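Protein similar to metal-dependent hydrolase (Staphylococcus aureus subsp. aureus Mu50, PDB 3ESH) is probably a metal-dependent hydrolase of the metallo-beta-lactamase superfamily, with no substrate established. Local coordinates at residues K200-G205 / Q243-L248; P209-K214 / Y250-Y255. One frame throughout, in Å; residues are numbered along the deposited sequence.

Contact 1: residues K200-G205 / Q243-L248; sequences KAVHMG and QQYWFL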
ATOM      1  N   LYS A 200     -23.146  23.730 -15.039  1.00 48.48           N
ATOM      2  CA  LYS A 200     -22.495  22.531 -14.556  1.00 44.57           C
ATOM      3  C   LYS A 200     -23.499  21.513 -14.031  1.00 42.82           C
ATOM      4  O   LYS A 200     -24.478  21.868 -13.383  1.00 42.70           O
ATOM      5  CB  LYS A 200     -21.502  22.913 -13.463  1.00 45.77           C
ATOM      6  CG  LYS A 200     -20.538  24.016 -13.894  1.00 46.18           C
ATOM      7  CD  LYS A 200     -19.725  24.537 -12.722  1.00 48.48           C
ATOM      8  CE  LYS A 200     -18.830  25.694 -13.124  1.00 50.82           C
ATOM      9  NZ  LYS A 200     -17.851  25.290 -14.172  1.00 52.71           N
ATOM     10  N   ALA A 201     -23.257  20.243 -14.339  1.00 41.51           N
ATOM     11  CA  ALA A 201     -24.105  19.161 -13.884  1.00 39.78           C
ATOM     12  C   ALA A 201     -23.212  18.003 -13.496  1.00 38.91           C
ATOM     13  O   ALA A 201     -22.098  17.871 -14.010  1.00 38.75           O
ATOM     14  CB  ALA A 201     -25.052  18.735 -14.980  1.00 38.66           C
ATOM     15  N   VAL A 202     -23.692  17.168 -12.582  1.00 37.36           N
ATOM     16  CA  VAL A 202     -22.919  16.022 -12.154  1.00 36.34           C
ATOM     17  C   VAL A 202     -23.806  14.859 -11.752  1.00 35.05           C
ATOM     18  O   VAL A 202     -24.893  15.044 -11.212  1.00 35.09           O
ATOM     19  CB  VAL A 202     -21.996  16.376 -10.967  1.00 36.78           C
ATOM     20  CG1 VAL A 202     -22.827  16.740  -9.749  1.00 38.42           C
ATOM     21  CG2 VAL A 202     -21.060  15.211 -10.667  1.00 35.25           C
ATOM     22  N   HIS A 203     -23.337  13.655 -12.051  1.00 35.31           N
ATOM     23  CA  HIS A 203     -24.039  12.443 -11.690  1.00 35.52           C
ATOM     24  C   HIS A 203     -23.035  11.648 -10.877  1.00 35.79           C
ATOM     25  O   HIS A 203     -22.054  11.150 -11.418  1.00 35.92           O
ATOM     26  CB  HIS A 203     -24.451  11.640 -12.922  1.00 35.94           C
ATOM     27  CG  HIS A 203     -25.038  10.305 -12.588  1.00 38.21           C
ATOM     28  ND1 HIS A 203     -26.108  10.159 -11.737  1.00 37.65           N
ATOM     29  CD2 HIS A 203     -24.674   9.056 -12.963  1.00 37.80           C
ATOM     30  CE1 HIS A 203     -26.380   8.872 -11.591  1.00 37.23           C
ATOM     31  NE2 HIS A 203     -25.525   8.188 -12.323  1.00 39.86           N
HETATM   32  N   MSE A 204     -23.277  11.539  -9.577  1.00 36.18           N
HETATM   33  CA  MSE A 204     -22.373  10.815  -8.697  1.00 36.85           C
HETATM   34  C   MSE A 204     -22.671   9.320  -8.568  1.00 37.18           C
HETATM   35  O   MSE A 204     -22.221   8.669  -7.627  1.00 38.51           O
HETATM   36  CB  MSE A 204     -22.337  11.502  -7.331  1.00 34.55           C
HETATM   37  CG  MSE A 204     -21.431  12.704  -7.376  1.00 32.75           C
HETATM   38 SE   MSE A 204     -21.567  13.799  -5.852  1.00 31.62          SE
HETATM   39  CE  MSE A 204     -20.844  12.587  -4.579  1.00 29.72           C
ATOM     40  N   GLY A 205     -23.408   8.773  -9.537  1.00 37.98           N
ATOM     41  CA  GLY A 205     -23.721   7.355  -9.497  1.00 37.54           C
ATOM     42  C   GLY A 205     -24.199   6.851  -8.138  1.00 39.46           C
ATOM     43  O   GLY A 205     -24.878   7.565  -7.412  1.00 39.38           O
ATOM     44  N   GLN A 243     -20.363  25.413  -6.314  1.00 45.74           N
ATOM     45  CA  GLN A 243     -20.232  25.738  -7.730  1.00 45.45           C
ATOM     46  C   GLN A 243     -21.569  25.751  -8.460  1.00 45.77           C
ATOM     47  O   GLN A 243     -21.616  25.901  -9.689  1.00 45.79           O
ATOM     48  CB  GLN A 243     -19.291  24.744  -8.406  1.00 45.43           C
ATOM     49  CG  GLN A 243     -17.857  24.874  -7.942  1.00 44.55           C
ATOM     50  CD  GLN A 243     -17.194  26.102  -8.504  1.00 46.85           C
ATOM     51  OE1 GLN A 243     -16.949  26.178  -9.704  1.00 48.25           O
ATOM     52  NE2 GLN A 243     -16.907  27.077  -7.646  1.00 46.09           N
ATOM     53  N   GLN A 244     -22.649  25.594  -7.704  1.00 45.98           N
ATOM     54  CA  GLN A 244     -23.994  25.613  -8.262  1.00 47.75           C
ATOM     55  C   GLN A 244     -24.245  24.547  -9.327  1.00 46.73           C
ATOM     56  O   GLN A 244     -24.811  24.826 -10.387  1.00 45.39           O
ATOM     57  CB  GLN A 244     -24.308  26.993  -8.830  1.00 49.91           C
ATOM     58  CG  GLN A 244     -24.288  28.103  -7.796  1.00 56.25           C
ATOM     59  CD  GLN A 244     -25.204  29.266  -8.164  1.00 59.91           C
ATOM     60  OE1 GLN A 244     -25.211  30.301  -7.494  1.00 61.37           O
ATOM     61  NE2 GLN A 244     -25.987  29.096  -9.230  1.00 61.35           N
ATOM     62  N   TYR A 245     -23.830  23.322  -9.024  1.00 46.69           N
ATOM     63  CA  TYR A 245     -24.010  22.196  -9.925  1.00 45.27           C
ATOM     64  C   TYR A 245     -25.418  21.621  -9.841  1.00 44.43           C
ATOM     65  O   TYR A 245     -26.092  21.737  -8.816  1.00 43.21           O
ATOM     66  CB  TYR A 245     -23.056  21.061  -9.573  1.00 44.03           C
ATOM     67  CG  TYR A 245     -21.729  21.060 -10.282  1.00 43.46           C
ATOM     68  CD1 TYR A 245     -20.752  22.013  -9.993  1.00 43.01           C
ATOM     69  CD2 TYR A 245     -21.421  20.058 -11.193  1.00 42.31           C
ATOM     70  CE1 TYR A 245     -19.493  21.955 -10.596  1.00 42.54           C
ATOM     71  CE2 TYR A 245     -20.177  19.991 -11.793  1.00 43.02           C
ATOM     72  CZ  TYR A 245     -19.216  20.935 -11.490  1.00 43.64           C
ATOM     73  OH  TYR A 245     -17.974  20.826 -12.056  1.00 44.32           O
ATOM     74  N   TRP A 246     -25.854  21.004 -10.932  1.00 44.84           N
ATOM     75  CA  TRP A 246     -27.136  20.331 -10.973  1.00 44.79           C
ATOM     76  C   TRP A 246     -26.772  18.887 -10.665  1.00 44.17           C
ATOM     77  O   TRP A 246     -25.846  18.341 -11.265  1.00 43.89           O
ATOM     78  CB  TRP A 246     -27.748  20.388 -12.369  1.00 47.14           C
ATOM     79  CG  TRP A 246     -28.594  21.583 -12.619  1.00 48.27           C
ATOM     80  CD1 TRP A 246     -28.217  22.747 -13.222  1.00 49.33           C
ATOM     81  CD2 TRP A 246     -29.966  21.733 -12.272  1.00 49.73           C
ATOM     82  NE1 TRP A 246     -29.277  23.613 -13.274  1.00 50.84           N
ATOM     83  CE2 TRP A 246     -30.366  23.014 -12.694  1.00 50.15           C
ATOM     84  CE3 TRP A 246     -30.901  20.906 -11.638  1.00 50.89           C
ATOM     85  CZ2 TRP A 246     -31.668  23.493 -12.509  1.00 50.07           C
ATOM     86  CZ3 TRP A 246     -32.195  21.383 -11.454  1.00 50.68           C
ATOM     87  CH2 TRP A 246     -32.563  22.666 -11.889  1.00 50.76           C
ATOM     88  N   PHE A 247     -27.472  18.269  -9.725  1.00 42.98           N
ATOM     89  CA  PHE A 247     -27.191  16.884  -9.393  1.00 41.09           C
ATOM     90  C   PHE A 247     -28.173  16.017 -10.155  1.00 41.34           C
ATOM     91  O   PHE A 247     -29.384  16.157  -9.995  1.00 40.53           O
ATOM     92  CB  PHE A 247     -27.339  16.657  -7.892  1.00 40.89           C
ATOM     93  CG  PHE A 247     -26.183  17.180  -7.077  1.00 42.11           C
ATOM     94  CD1 PHE A 247     -25.106  16.362  -6.772  1.00 41.61           C
ATOM     95  CD2 PHE A 247     -26.181  18.488  -6.602  1.00 42.41           C
ATOM     96  CE1 PHE A 247     -24.049  16.825  -6.007  1.00 38.89           C
ATOM     97  CE2 PHE A 247     -25.127  18.968  -5.832  1.00 40.15           C
ATOM     98  CZ  PHE A 247     -24.059  18.136  -5.534  1.00 40.74           C
ATOM     99  N   LEU A 248     -27.648  15.138 -11.004  1.00 40.99           N
ATOM    100  CA  LEU A 248     -28.477  14.233 -11.794  1.00 40.30           C
ATOM    101  C   LEU A 248     -28.574  12.874 -11.095  1.00 41.92           C
ATOM    102  O   LEU A 248     -27.603  12.395 -10.504  1.00 42.69           O
ATOM    103  CB  LEU A 248     -27.886  14.054 -13.188  1.00 41.56           C
ATOM    104  CG  LEU A 248     -27.608  15.333 -13.984  1.00 42.98           C
ATOM    105  CD1 LEU A 248     -27.104  14.986 -15.386  1.00 42.60           C
ATOM    106  CD2 LEU A 248     -28.875  16.160 -14.062  1.00 42.26           C
TER

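Contact 2: residues P209-K214 / Y250-Y255; sequences PTTAHK and YHDENY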
ATOM      1  N   PRO A 209     -26.918   7.893  -4.640  1.00 43.25           N
ATOM      2  CA  PRO A 209     -28.058   7.223  -5.277  1.00 42.53           C
ATOM      3  C   PRO A 209     -29.319   8.054  -5.448  1.00 42.39           C
ATOM      4  O   PRO A 209     -29.836   8.196  -6.555  1.00 43.69           O
ATOM      5  CB  PRO A 209     -28.303   6.011  -4.379  1.00 43.28           C
ATOM      6  CG  PRO A 209     -27.001   5.799  -3.698  1.00 43.84           C
ATOM      7  CD  PRO A 209     -26.555   7.194  -3.399  1.00 42.26           C
ATOM      8  N   THR A 210     -29.817   8.574  -4.338  1.00 41.87           N
ATOM      9  CA  THR A 210     -31.028   9.383  -4.332  1.00 41.71           C
ATOM     10  C   THR A 210     -30.816  10.624  -3.483  1.00 41.05           C
ATOM     11  O   THR A 210     -29.821  10.733  -2.770  1.00 42.24           O
ATOM     12  CB  THR A 210     -32.213   8.601  -3.730  1.00 41.06           C
ATOM     13  OG1 THR A 210     -32.011   8.426  -2.319  1.00 41.58           O
ATOM     14  CG2 THR A 210     -32.323   7.238  -4.380  1.00 42.00           C
ATOM     15  N   THR A 211     -31.766  11.547  -3.555  1.00 39.14           N
ATOM     16  CA  THR A 211     -31.688  12.777  -2.783  1.00 38.15           C
ATOM     17  C   THR A 211     -31.651  12.503  -1.289  1.00 35.96           C
ATOM     18  O   THR A 211     -31.212  13.343  -0.511  1.00 36.32           O
ATOM     19  CB  THR A 211     -32.875  13.680  -3.079  1.00 39.18           C
ATOM     20  OG1 THR A 211     -34.082  12.950  -2.871  1.00 39.46           O
ATOM     21  CG2 THR A 211     -32.819  14.186  -4.518  1.00 38.45           C
ATOM     22  N   ALA A 212     -32.097  11.325  -0.884  1.00 36.48           N
ATOM     23  CA  ALA A 212     -32.092  10.974   0.531  1.00 37.07           C
ATOM     24  C   ALA A 212     -30.700  10.572   1.036  1.00 38.66           C
ATOM     25  O   ALA A 212     -30.507  10.397   2.238  1.00 39.62           O
ATOM     26  CB  ALA A 212     -33.081   9.850   0.795  1.00 36.59           C
ATOM     27  N   HIS A 213     -29.740  10.431   0.122  1.00 38.68           N
ATOM     28  CA  HIS A 213     -28.386  10.061   0.498  1.00 39.26           C
ATOM     29  C   HIS A 213     -27.415  11.246   0.518  1.00 39.88           C
ATOM     30  O   HIS A 213     -26.200  11.064   0.472  1.00 39.93           O
ATOM     31  CB  HIS A 213     -27.841   8.984  -0.442  1.00 38.58           C
ATOM     32  CG  HIS A 213     -28.558   7.673  -0.338  1.00 39.80           C
ATOM     33  ND1 HIS A 213     -29.732   7.413  -1.006  1.00 38.40           N
ATOM     34  CD2 HIS A 213     -28.276   6.562   0.383  1.00 38.32           C
ATOM     35  CE1 HIS A 213     -30.146   6.193  -0.704  1.00 38.14           C
ATOM     36  NE2 HIS A 213     -29.280   5.660   0.135  1.00 36.23           N
ATOM     37  N   LYS A 214     -27.951  12.457   0.602  1.00 39.39           N
ATOM     38  CA  LYS A 214     -27.105  13.635   0.620  1.00 39.38           C
ATOM     39  C   LYS A 214     -26.133  13.668   1.799  1.00 37.90           C
ATOM     40  O   LYS A 214     -24.998  14.114   1.653  1.00 38.43           O
ATOM     41  CB  LYS A 214     -27.943  14.906   0.631  1.00 40.19           C
ATOM     42  CG  LYS A 214     -27.109  16.120   0.384  1.00 43.32           C
ATOM     43  CD  LYS A 214     -27.840  17.393   0.728  1.00 44.90           C
ATOM     44  CE  LYS A 214     -26.873  18.553   0.746  1.00 47.54           C
ATOM     45  NZ  LYS A 214     -27.487  19.753   1.385  1.00 52.03           N
ATOM     46  N   TYR A 250     -30.064   8.660 -11.170  1.00 38.58           N
ATOM     47  CA  TYR A 250     -30.376   7.504 -11.989  1.00 39.14           C
ATOM     48  C   TYR A 250     -31.395   6.649 -11.259  1.00 40.00           C
ATOM     49  O   TYR A 250     -32.248   6.033 -11.886  1.00 41.60           O
ATOM     50  CB  TYR A 250     -29.086   6.703 -12.215  1.00 38.23           C
ATOM     51  CG  TYR A 250     -29.221   5.383 -12.956  1.00 36.29           C
ATOM     52  CD1 TYR A 250     -29.119   5.323 -14.346  1.00 36.91           C
ATOM     53  CD2 TYR A 250     -29.378   4.186 -12.258  1.00 36.04           C
ATOM     54  CE1 TYR A 250     -29.159   4.097 -15.021  1.00 34.77           C
ATOM     55  CE2 TYR A 250     -29.417   2.960 -12.920  1.00 35.47           C
ATOM     56  CZ  TYR A 250     -29.304   2.923 -14.301  1.00 35.64           C
ATOM     57  OH  TYR A 250     -29.312   1.707 -14.942  1.00 33.22           O
ATOM     58  N   HIS A 251     -31.288   6.635  -9.929  1.00 39.90           N
ATOM     59  CA  HIS A 251     -32.153   5.835  -9.058  1.00 40.29           C
ATOM     60  C   HIS A 251     -33.268   6.552  -8.306  1.00 40.24           C
ATOM     61  O   HIS A 251     -34.130   5.884  -7.726  1.00 40.62           O
ATOM     62  CB  HIS A 251     -31.325   5.113  -7.984  1.00 40.16           C
ATOM     63  CG  HIS A 251     -30.556   3.933  -8.483  1.00 44.04           C
ATOM     64  ND1 HIS A 251     -31.114   2.977  -9.301  1.00 45.41           N
ATOM     65  CD2 HIS A 251     -29.294   3.525  -8.229  1.00 44.86           C
ATOM     66  CE1 HIS A 251     -30.224   2.024  -9.528  1.00 48.73           C
ATOM     67  NE2 HIS A 251     -29.110   2.335  -8.886  1.00 50.00           N
ATOM     68  N   ASP A 252     -33.257   7.877  -8.259  1.00 38.02           N
ATOM     69  CA  ASP A 252     -34.293   8.562  -7.489  1.00 39.43           C
ATOM     70  C   ASP A 252     -35.669   8.502  -8.169  1.00 37.68           C
ATOM     71  O   ASP A 252     -35.841   8.983  -9.282  1.00 37.37           O
ATOM     72  CB  ASP A 252     -33.866  10.014  -7.210  1.00 39.93           C
ATOM     73  CG  ASP A 252     -34.581  10.612  -6.008  1.00 41.03           C
ATOM     74  OD1 ASP A 252     -33.923  11.310  -5.203  1.00 42.34           O
ATOM     75  OD2 ASP A 252     -35.804  10.383  -5.876  1.00 40.44           O
ATOM     76  N   GLU A 253     -36.648   7.917  -7.489  1.00 36.95           N
ATOM     77  CA  GLU A 253     -37.988   7.794  -8.055  1.00 39.08           C
ATOM     78  C   GLU A 253     -38.742   9.104  -8.240  1.00 38.21           C
ATOM     79  O   GLU A 253     -39.526   9.233  -9.177  1.00 37.39           O
ATOM     80  CB  GLU A 253     -38.862   6.857  -7.212  1.00 39.15           C
ATOM     81  CG  GLU A 253     -39.135   7.345  -5.789  1.00 42.67           C
ATOM     82  CD  GLU A 253     -40.052   6.409  -4.996  1.00 47.07           C
ATOM     83  OE1 GLU A 253     -39.971   6.426  -3.738  1.00 47.25           O
ATOM     84  OE2 GLU A 253     -40.852   5.674  -5.620  1.00 47.48           O
ATOM     85  N   ASN A 254     -38.500  10.071  -7.363  1.00 39.81           N
ATOM     86  CA  ASN A 254     -39.201  11.345  -7.432  1.00 41.47           C
ATOM     87  C   ASN A 254     -38.547  12.348  -8.352  1.00 41.99           C
ATOM     88  O   ASN A 254     -39.200  12.931  -9.216  1.00 40.69           O
ATOM     89  CB  ASN A 254     -39.296  11.977  -6.039  1.00 41.79           C
ATOM     90  CG  ASN A 254     -39.588  10.963  -4.961  1.00 44.86           C
ATOM     91  OD1 ASN A 254     -38.754  10.708  -4.079  1.00 45.67           O
ATOM     92  ND2 ASN A 254     -40.768  10.358  -5.029  1.00 42.69           N
ATOM     93  N   TYR A 255     -37.248  12.535  -8.153  1.00 42.60           N
ATOM     94  CA  TYR A 255     -36.488  13.520  -8.895  1.00 43.15           C
ATOM     95  C   TYR A 255     -35.449  12.983  -9.853  1.00 42.45           C
ATOM     96  O   TYR A 255     -34.867  11.922  -9.639  1.00 43.29           O
ATOM     97  CB  TYR A 255     -35.806  14.444  -7.898  1.00 43.45           C
ATOM     98  CG  TYR A 255     -36.694  14.813  -6.745  1.00 43.87           C
ATOM     99  CD1 TYR A 255     -37.789  15.646  -6.935  1.00 45.35           C
ATOM    100  CD2 TYR A 255     -36.472  14.291  -5.474  1.00 43.07           C
ATOM    101  CE1 TYR A 255     -38.655  15.952  -5.886  1.00 45.31           C
ATOM    102  CE2 TYR A 255     -37.327  14.588  -4.414  1.00 43.56           C
ATOM    103  CZ  TYR A 255     -38.420  15.418  -4.630  1.00 44.74           C
ATOM    104  OH  TYR A 255     -39.288  15.703  -3.605  1.00 45.75           O
TER

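Contact 1: residues K200-G205 / Q243-L248
Lys200 and Tyr245 open a parallel strand pairing in one of the two mixed sheets of this metallo-beta-lactamase-like fold. Strand 199-203, helix 226-242 and strand 246-248 form a beta-alpha-beta crossover with adjacent parallel strands, and the helix packs on the sheet. The Tyr245 ring lies across the start of strand 199-203. Lys200 CB sits over the centre of one face of the Tyr245 ring, 3.4 Å from the centroid, a CH-pi contact. The lysine then runs obliquely over the ring, with CD near CE1. Its NZ goes on to a salt bridge with Glu195. The edge of the same ring meets the backbone of Ala201, and Val202 CB lies 3.7 Å from Tyr245 CD2.

Ala201 and Trp246 share one sheet face, Val202 and Phe247 the other. Val202 CG1 stands between its backbone N and carbonyl carbon (chi1 65°), and it comes 3.8 Å from Phe247 CD1. These two side chains lie side by side and point the same way, and both touch Phe240 of helix 226-242. Met204 is modelled as selenomethionine; its SE lies at the edge of the Phe247 ring, 3.9 Å from Phe247 CE1, a Met-aromatic contact.

Three backbone bonds zip the strands: Trp246 N to Lys200 O, Val202 N to Trp246 O, and Leu248 N to Val202 O. His203 continues the ladder with its side chain. CG is anti to the backbone N (chi1 173°), which brings ND1 to Leu248 O. His203 ND1 donates almost straight to Leu248 O at 3.0 Å; the oxygen lies in the ring plane, while the nitrogen stands above the carbonyl plane.

Contact 2: residues P209-K214 / Y250-Y255
His251 meets the 209-214 loop through its CB, which lies 3.7 Å from Pro209 O. Its ring turns to other partners. ND1 is hydrogen-bonded to Pro47 O, and one ring face is covered by CD2 of Tyr250. The ring also touches Asp206, which with His110 and His185 could form a possible empty metal site, unconfirmed but fitting for a metallo-beta-lactamase-like hydrolase. The backbone O of His251 lies near CG2 of Thr210.

Asp252 carries the polar part of the contact. A chi1 of -158° swings its carboxylate away from its own N, beside the carbonyl carbon, and the carboxylate meets Thr211, crossing that side chain at about a right angle. OD1 takes two bonds from this one residue. Thr211 N donates at 2.7 Å to Asp252 OD1, nearly straight, from the anti side and 25° out of the carboxylate plane. Thr211 OG1 donates at 2.9 Å to the syn lone pair of Asp252 OD1. Thr210 CB packs 3.5 Å from Asp252 OD1. OD2 serves its own segment: Asp252 OD2 accepts from Asn254 N at 3.1 Å, closing an Asx turn, and weakly from Tyr255 N. With both oxygens engaged, the rotation of the buried carboxylate is fixed.

The contact joins two connecting loops of the fold, one between strand 199-203 and helix 226-242, the other between strands 246-248 and 255-259. On the first loop, Thr210 OG1 accepts from Ala212 N in an ST turn and shares a hydrogen bond with His213 ND1.

Asn254 lays its CB over one face of the Tyr255 ring. Tyr255 crosses Thr211 at about a right angle, with Tyr255 CD2 3.8 Å from the methyl CG2 of Thr211.

Coming from the N terminus, the chain passes through the first mixed sheet and the early strands of the second before it reaches strand 199-203, then the loop with 209-214, then helix 226-242. Contact 1 closes the excursion when strand 246-248 returns beside strand 199-203. Contact 2 closes a second loop a few residues later, when 250-255 reaches 209-214. The two closures cross, because their segments alternate along the chain. Contact 1 ties neighbouring strands within one sheet. Contact 2 ties the loops that follow those strands, near the possible metal site. They lie about 13 Å apart, centre to centre, and touch directly where His203 CE1 packs 3.5 Å from Tyr250 CB.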